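Local coordinates for fiber protein (Duck adenovirus 1, PDB 6ITX), which forms the trimeric head at the tip of the avian adenovirus fiber, which probably attaches the virus to its host-cell receptor, at residues T192-T204 and P292-A301. Numbering follows the deposited sequence.
With GLN (glutamine), chain G.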
ATOM      1  N   THR A 192     -14.081  15.203  15.172  1.00 51.13           N
ATOM      2  CA  THR A 192     -13.230  14.208  14.525  1.00 46.87           C
ATOM      3  C   THR A 192     -13.056  14.392  13.022  1.00 46.81           C
ATOM      4  O   THR A 192     -11.935  14.165  12.540  1.00 46.68           O
ATOM      5  CB  THR A 192     -13.767  12.811  14.845  1.00 49.50           C
ATOM      6  OG1 THR A 192     -13.517  12.528  16.228  1.00 48.75           O
ATOM      7  CG2 THR A 192     -13.087  11.749  13.972  1.00 46.19           C
ATOM      8  N   PRO A 193     -14.071  14.787  12.234  1.00 47.59           N
ATOM      9  CA  PRO A 193     -13.822  14.989  10.797  1.00 44.96           C
ATOM     10  C   PRO A 193     -12.586  15.819  10.482  1.00 47.89           C
ATOM     11  O   PRO A 193     -11.882  15.518   9.504  1.00 48.90           O
ATOM     12  CB  PRO A 193     -15.109  15.678  10.331  1.00 37.68           C
ATOM     13  CG  PRO A 193     -16.127  15.069  11.161  1.00 40.66           C
ATOM     14  CD  PRO A 193     -15.507  14.929  12.534  1.00 44.59           C
ATOM     15  N   LEU A 194     -12.281  16.829  11.300  1.00 47.56           N
ATOM     16  CA  LEU A 194     -11.157  17.713  11.012  1.00 45.26           C
ATOM     17  C   LEU A 194      -9.817  16.990  11.057  1.00 45.57           C
ATOM     18  O   LEU A 194      -8.842  17.483  10.478  1.00 46.88           O
ATOM     19  CB  LEU A 194     -11.153  18.888  11.994  1.00 49.68           C
ATOM     20  CG  LEU A 194     -12.397  19.777  11.976  1.00 50.08           C
ATOM     21  CD1 LEU A 194     -12.204  20.906  12.942  1.00 52.33           C
ATOM     22  CD2 LEU A 194     -12.673  20.314  10.578  1.00 51.23           C
ATOM     23  N   TYR A 195      -9.740  15.836  11.718  1.00 44.98           N
ATOM     24  CA  TYR A 195      -8.474  15.113  11.775  1.00 46.77           C
ATOM     25  C   TYR A 195      -8.137  14.448  10.457  1.00 45.37           C
ATOM     26  O   TYR A 195      -7.012  13.956  10.301  1.00 43.41           O
ATOM     27  CB  TYR A 195      -8.502  14.057  12.885  1.00 49.93           C
ATOM     28  CG  TYR A 195      -8.192  14.605  14.261  1.00 56.20           C
ATOM     29  CD1 TYR A 195      -8.622  15.876  14.640  1.00 60.25           C
ATOM     30  CD2 TYR A 195      -7.474  13.854  15.180  1.00 59.13           C
ATOM     31  CE1 TYR A 195      -8.339  16.385  15.898  1.00 72.22           C
ATOM     32  CE2 TYR A 195      -7.193  14.346  16.447  1.00 68.19           C
ATOM     33  CZ  TYR A 195      -7.627  15.613  16.803  1.00 72.02           C
ATOM     34  OH  TYR A 195      -7.341  16.111  18.058  1.00 64.49           O
ATOM     35  N   PHE A 196      -9.086  14.425   9.521  1.00 43.36           N
ATOM     36  CA  PHE A 196      -8.952  13.732   8.251  1.00 41.11           C
ATOM     37  C   PHE A 196      -8.822  14.693   7.073  1.00 41.42           C
ATOM     38  O   PHE A 196      -8.976  14.277   5.918  1.00 39.99           O
ATOM     39  CB  PHE A 196     -10.145  12.799   8.035  1.00 41.30           C
ATOM     40  CG  PHE A 196     -10.233  11.669   9.020  1.00 40.50           C
ATOM     41  CD1 PHE A 196     -10.876  11.844  10.236  1.00 39.39           C
ATOM     42  CD2 PHE A 196      -9.715  10.419   8.709  1.00 40.54           C
ATOM     43  CE1 PHE A 196     -10.987  10.813  11.133  1.00 38.76           C
ATOM     44  CE2 PHE A 196      -9.810   9.375   9.606  1.00 38.39           C
ATOM     45  CZ  PHE A 196     -10.456   9.575  10.825  1.00 43.64           C
ATOM     46  N   ALA A 197      -8.577  15.967   7.323  1.00 40.38           N
ATOM     47  CA  ALA A 197      -8.048  16.798   6.262  1.00 39.69           C
ATOM     48  C   ALA A 197      -6.569  16.472   6.070  1.00 39.29           C
ATOM     49  O   ALA A 197      -5.878  16.053   7.006  1.00 37.96           O
ATOM     50  CB  ALA A 197      -8.231  18.276   6.594  1.00 42.80           C
ATOM     51  N   ALA A 198      -6.083  16.652   4.849  1.00 38.57           N
ATOM     52  CA  ALA A 198      -4.695  16.301   4.570  1.00 38.97           C
ATOM     53  C   ALA A 198      -3.741  17.298   5.232  1.00 37.18           C
ATOM     54  O   ALA A 198      -3.977  18.511   5.217  1.00 35.85           O
ATOM     55  CB  ALA A 198      -4.458  16.237   3.063  1.00 33.77           C
ATOM     56  N   ASN A 199      -2.652  16.775   5.804  1.00 35.96           N
ATOM     57  CA  ASN A 199      -1.739  17.586   6.611  1.00 39.77           C
ATOM     58  C   ASN A 199      -1.345  18.875   5.903  1.00 34.92           C
ATOM     59  O   ASN A 199      -0.999  18.868   4.722  1.00 35.50           O
ATOM     60  CB  ASN A 199      -0.478  16.791   6.946  1.00 41.31           C
ATOM     61  CG  ASN A 199       0.505  17.594   7.793  1.00 39.37           C
ATOM     62  OD1 ASN A 199       1.439  18.233   7.281  1.00 37.10           O
ATOM     63  ND2 ASN A 199       0.293  17.569   9.101  1.00 47.93           N
ATOM     64  N   ALA A 200      -1.375  19.985   6.643  1.00 35.82           N
ATOM     65  CA  ALA A 200      -1.098  21.280   6.018  1.00 38.57           C
ATOM     66  C   ALA A 200       0.381  21.438   5.662  1.00 36.15           C
ATOM     67  O   ALA A 200       0.708  21.862   4.548  1.00 34.29           O
ATOM     68  CB  ALA A 200      -1.564  22.425   6.915  1.00 30.07           C
ATOM     69  N   ILE A 201       1.292  21.102   6.583  1.00 37.51           N
ATOM     70  CA  ILE A 201       2.712  21.287   6.286  1.00 35.07           C
ATOM     71  C   ILE A 201       3.117  20.422   5.096  1.00 36.68           C
ATOM     72  O   ILE A 201       3.642  20.913   4.092  1.00 34.28           O
ATOM     73  CB  ILE A 201       3.584  20.973   7.512  1.00 35.75           C
ATOM     74  CG1 ILE A 201       3.663  22.155   8.485  1.00 31.16           C
ATOM     75  CG2 ILE A 201       4.998  20.673   7.077  1.00 38.31           C
ATOM     76  CD1 ILE A 201       2.521  22.270   9.387  1.00 35.86           C
ATOM     77  N   SER A 202       2.851  19.119   5.177  1.00 36.31           N
ATOM     78  CA  SER A 202       3.456  18.207   4.210  1.00 36.01           C
ATOM     79  C   SER A 202       2.827  18.253   2.816  1.00 40.21           C
ATOM     80  O   SER A 202       3.436  17.721   1.874  1.00 36.52           O
ATOM     81  CB  SER A 202       3.409  16.791   4.762  1.00 35.30           C
ATOM     82  OG  SER A 202       4.265  16.719   5.890  1.00 44.19           O
ATOM     83  N   TYR A 203       1.659  18.883   2.644  1.00 32.70           N
ATOM     84  CA  TYR A 203       1.026  18.959   1.337  1.00 31.88           C
ATOM     85  C   TYR A 203       1.010  20.370   0.763  1.00 35.40           C
ATOM     86  O   TYR A 203       0.443  20.572  -0.320  1.00 32.81           O
ATOM     87  CB  TYR A 203      -0.391  18.389   1.415  1.00 32.92           C
ATOM     88  CG  TYR A 203      -0.399  16.892   1.587  1.00 37.65           C
ATOM     89  CD1 TYR A 203       0.101  16.068   0.592  1.00 37.46           C
ATOM     90  CD2 TYR A 203      -0.865  16.297   2.753  1.00 35.98           C
ATOM     91  CE1 TYR A 203       0.115  14.695   0.735  1.00 32.43           C
ATOM     92  CE2 TYR A 203      -0.857  14.914   2.901  1.00 38.39           C
ATOM     93  CZ  TYR A 203      -0.358  14.116   1.883  1.00 36.37           C
ATOM     94  OH  TYR A 203      -0.325  12.737   2.002  1.00 37.57           O
ATOM     95  N   THR A 204       1.623  21.341   1.457  1.00 30.24           N
ATOM     96  CA  THR A 204       1.614  22.726   0.986  1.00 39.45           C
ATOM     97  C   THR A 204       1.948  22.809  -0.495  1.00 40.09           C
ATOM     98  O   THR A 204       1.339  23.588  -1.239  1.00 44.11           O
ATOM     99  CB  THR A 204       2.624  23.599   1.757  1.00 41.85           C
ATOM    100  OG1 THR A 204       2.727  23.182   3.117  1.00 37.66           O
ATOM    101  CG2 THR A 204       2.188  25.060   1.729  1.00 40.80           C
ATOM    102  N   PRO A 292     -13.501  -3.174  -5.545  1.00 31.23           N
ATOM    103  CA  PRO A 292     -13.416  -3.596  -4.165  1.00 29.09           C
ATOM    104  C   PRO A 292     -13.197  -2.360  -3.320  1.00 32.68           C
ATOM    105  O   PRO A 292     -13.138  -1.244  -3.860  1.00 28.87           O
ATOM    106  CB  PRO A 292     -12.187  -4.520  -4.148  1.00 28.29           C
ATOM    107  CG  PRO A 292     -11.281  -3.907  -5.162  1.00 28.97           C
ATOM    108  CD  PRO A 292     -12.224  -3.392  -6.259  1.00 33.43           C
ATOM    109  N   PRO A 293     -13.093  -2.496  -2.004  1.00 32.61           N
ATOM    110  CA  PRO A 293     -12.527  -1.392  -1.225  1.00 30.35           C
ATOM    111  C   PRO A 293     -11.052  -1.280  -1.575  1.00 31.17           C
ATOM    112  O   PRO A 293     -10.321  -2.273  -1.513  1.00 29.74           O
ATOM    113  CB  PRO A 293     -12.742  -1.824   0.235  1.00 31.74           C
ATOM    114  CG  PRO A 293     -13.670  -2.999   0.181  1.00 32.62           C
ATOM    115  CD  PRO A 293     -13.504  -3.629  -1.162  1.00 29.39           C
ATOM    116  N   ILE A 294     -10.624  -0.085  -1.977  1.00 25.97           N
ATOM    117  CA  ILE A 294      -9.232   0.155  -2.342  1.00 27.91           C
ATOM    118  C   ILE A 294      -8.544   0.827  -1.151  1.00 30.18           C
ATOM    119  O   ILE A 294      -8.911   1.959  -0.799  1.00 33.37           O
ATOM    120  CB  ILE A 294      -9.113   1.014  -3.607  1.00 32.74           C
ATOM    121  CG1 ILE A 294      -9.933   0.403  -4.755  1.00 29.07           C
ATOM    122  CG2 ILE A 294      -7.630   1.228  -3.981  1.00 24.85           C
ATOM    123  CD1 ILE A 294     -10.244   1.375  -5.884  1.00 25.47           C
ATOM    124  N   PRO A 295      -7.552   0.196  -0.537  1.00 34.78           N
ATOM    125  CA  PRO A 295      -6.862   0.851   0.589  1.00 33.81           C
ATOM    126  C   PRO A 295      -5.824   1.856   0.121  1.00 31.68           C
ATOM    127  O   PRO A 295      -5.124   1.637  -0.871  1.00 36.90           O
ATOM    128  CB  PRO A 295      -6.211  -0.321   1.326  1.00 25.99           C
ATOM    129  CG  PRO A 295      -6.018  -1.322   0.272  1.00 32.63           C
ATOM    130  CD  PRO A 295      -7.169  -1.214  -0.672  1.00 24.78           C
ATOM    131  N   PHE A 296      -5.738   2.971   0.848  1.00 30.29           N
ATOM    132  CA  PHE A 296      -4.763   4.024   0.590  1.00 27.82           C
ATOM    133  C   PHE A 296      -4.434   4.715   1.904  1.00 30.91           C
ATOM    134  O   PHE A 296      -5.187   4.624   2.879  1.00 31.75           O
ATOM    135  CB  PHE A 296      -5.299   5.050  -0.412  1.00 38.85           C
ATOM    136  CG  PHE A 296      -6.532   5.781   0.079  1.00 39.49           C
ATOM    137  CD1 PHE A 296      -7.796   5.209  -0.048  1.00 35.41           C
ATOM    138  CD2 PHE A 296      -6.418   7.019   0.703  1.00 36.64           C
ATOM    139  CE1 PHE A 296      -8.917   5.860   0.424  1.00 35.17           C
ATOM    140  CE2 PHE A 296      -7.537   7.674   1.175  1.00 43.58           C
ATOM    141  CZ  PHE A 296      -8.794   7.094   1.031  1.00 40.26           C
ATOM    142  N   THR A 297      -3.313   5.441   1.914  1.00 34.49           N
ATOM    143  CA  THR A 297      -2.836   6.135   3.105  1.00 30.29           C
ATOM    144  C   THR A 297      -2.368   7.541   2.750  1.00 31.98           C
ATOM    145  O   THR A 297      -1.697   7.740   1.737  1.00 36.20           O
ATOM    146  CB  THR A 297      -1.682   5.360   3.772  1.00 31.32           C
ATOM    147  OG1 THR A 297      -2.176   4.155   4.387  1.00 25.79           O
ATOM    148  CG2 THR A 297      -0.995   6.211   4.830  1.00 32.80           C
ATOM    149  N   TYR A 298      -2.718   8.522   3.578  1.00 35.38           N
ATOM    150  CA  TYR A 298      -2.117   9.850   3.479  1.00 33.25           C
ATOM    151  C   TYR A 298      -1.927  10.414   4.879  1.00 35.70           C
ATOM    152  O   TYR A 298      -2.482   9.896   5.862  1.00 35.19           O
ATOM    153  CB  TYR A 298      -2.966  10.814   2.625  1.00 37.18           C
ATOM    154  CG  TYR A 298      -4.342  11.066   3.190  1.00 36.36           C
ATOM    155  CD1 TYR A 298      -5.376  10.185   2.938  1.00 39.29           C
ATOM    156  CD2 TYR A 298      -4.602  12.166   3.992  1.00 35.46           C
ATOM    157  CE1 TYR A 298      -6.629  10.389   3.460  1.00 38.45           C
ATOM    158  CE2 TYR A 298      -5.862  12.381   4.517  1.00 35.20           C
ATOM    159  CZ  TYR A 298      -6.873  11.487   4.245  1.00 35.83           C
ATOM    160  OH  TYR A 298      -8.140  11.676   4.757  1.00 33.35           O
ATOM    161  N   VAL A 299      -1.149  11.499   4.956  1.00 33.83           N
ATOM    162  CA  VAL A 299      -0.888  12.164   6.230  1.00 33.76           C
ATOM    163  C   VAL A 299      -2.116  12.963   6.649  1.00 35.75           C
ATOM    164  O   VAL A 299      -2.585  13.845   5.920  1.00 34.36           O
ATOM    165  CB  VAL A 299       0.343  13.074   6.143  1.00 34.67           C
ATOM    166  CG1 VAL A 299       0.858  13.382   7.532  1.00 37.45           C
ATOM    167  CG2 VAL A 299       1.437  12.451   5.318  1.00 33.34           C
ATOM    168  N   GLY A 300      -2.633  12.665   7.839  1.00 36.82           N
ATOM    169  CA  GLY A 300      -3.732  13.419   8.404  1.00 37.19           C
ATOM    170  C   GLY A 300      -3.285  14.753   8.982  1.00 41.10           C
ATOM    171  O   GLY A 300      -2.104  15.108   8.991  1.00 39.22           O
ATOM    172  N   ALA A 301      -4.263  15.509   9.476  1.00 45.11           N
ATOM    173  CA  ALA A 301      -3.995  16.857   9.988  1.00 41.60           C
ATOM    174  C   ALA A 301      -3.145  16.831  11.251  1.00 45.24           C
ATOM    175  O   ALA A 301      -3.232  15.923  12.094  1.00 43.99           O
ATOM    176  CB  ALA A 301      -5.278  17.590  10.248  1.00 39.84           C
ATOM    177  OXT ALA A 301      -2.333  17.746  11.427  1.00 46.26           O
TER
HETATM  178  N   GLN G 401      -2.143  18.168  13.674  1.00 54.60           N
HETATM  179  CA  GLN G 401      -1.130  17.408  14.394  1.00 65.49           C
HETATM  180  C   GLN G 401      -0.518  18.275  15.516  1.00 78.44           C
HETATM  181  O   GLN G 401      -1.222  18.993  16.248  1.00 81.78           O
HETATM  182  CB  GLN G 401      -0.024  16.904  13.431  1.00 68.95           C
HETATM  183  CG  GLN G 401      -0.361  15.647  12.563  1.00 47.68           C
HETATM  184  CD  GLN G 401       0.880  14.882  12.060  1.00 50.24           C
HETATM  185  OE1 GLN G 401       2.015  15.166  12.462  1.00 61.99           O
HETATM  186  NE2 GLN G 401       0.660  13.900  11.187  1.00 41.24           N
HETATM  187  O   HOH W   1      -4.450  13.256  12.100  1.00 43.73           O
HETATM  188  O   HOH W   2      -2.420  19.657   9.649  1.00 40.47           O
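The side chains of Tyr203 and Tyr298 cross at about a right angle, the hydroxyl of Tyr203 coming up to Tyr298 CB and not to its ring, where the last strand of the head, which ends at Val299, runs out against the loop and short helix of 192-204. The phenol of Tyr298 reaches Phe196, its OH donating to Phe196 O at 3.0 Å from a position tilted 28° out of the carbonyl plane. With CG between the backbone N and the carbonyl carbon (chi1 62°), the ring of Tyr298 is turned to 192-204: Phe196 O lies at its edge, near its plane, and CD2 is 4.2 Å from Ala198 CB. Tyr203 OH accepts a weak bond from Val299 N, while CE2 packs 3.9 Å from Val299 CB. The two methyls of Val299 divide the neighbours, CG2 turned to Tyr203 and CG1 to Asn199 CB, 3.7 Å away.

Asn199 joins the two segments through backbone and side chain. Its N donates to Val299 O at 2.9 Å, and ND2 makes a weak bond to Gly300 O. The same amide N-caps helix 200-203: OD1 accepts from Ser202 N at 2.7 Å, in the carbonyl plane, which should fix the rotation of the group. Farther along, Ala301 N donates to Tyr195 O, and a water bridges that carbonyl to Ala301 O. A second water links Ala200 N to the terminal OXT.

Tyr203 also packs on Pro293 of the third subunit, placing the contact at the trimer interface. Val299 O, Gly300 O (weakly) and Ala301 N are each bonded to 192-204, consistent with the loop ordering one wall of the glutamine pocket that Gly133 completes.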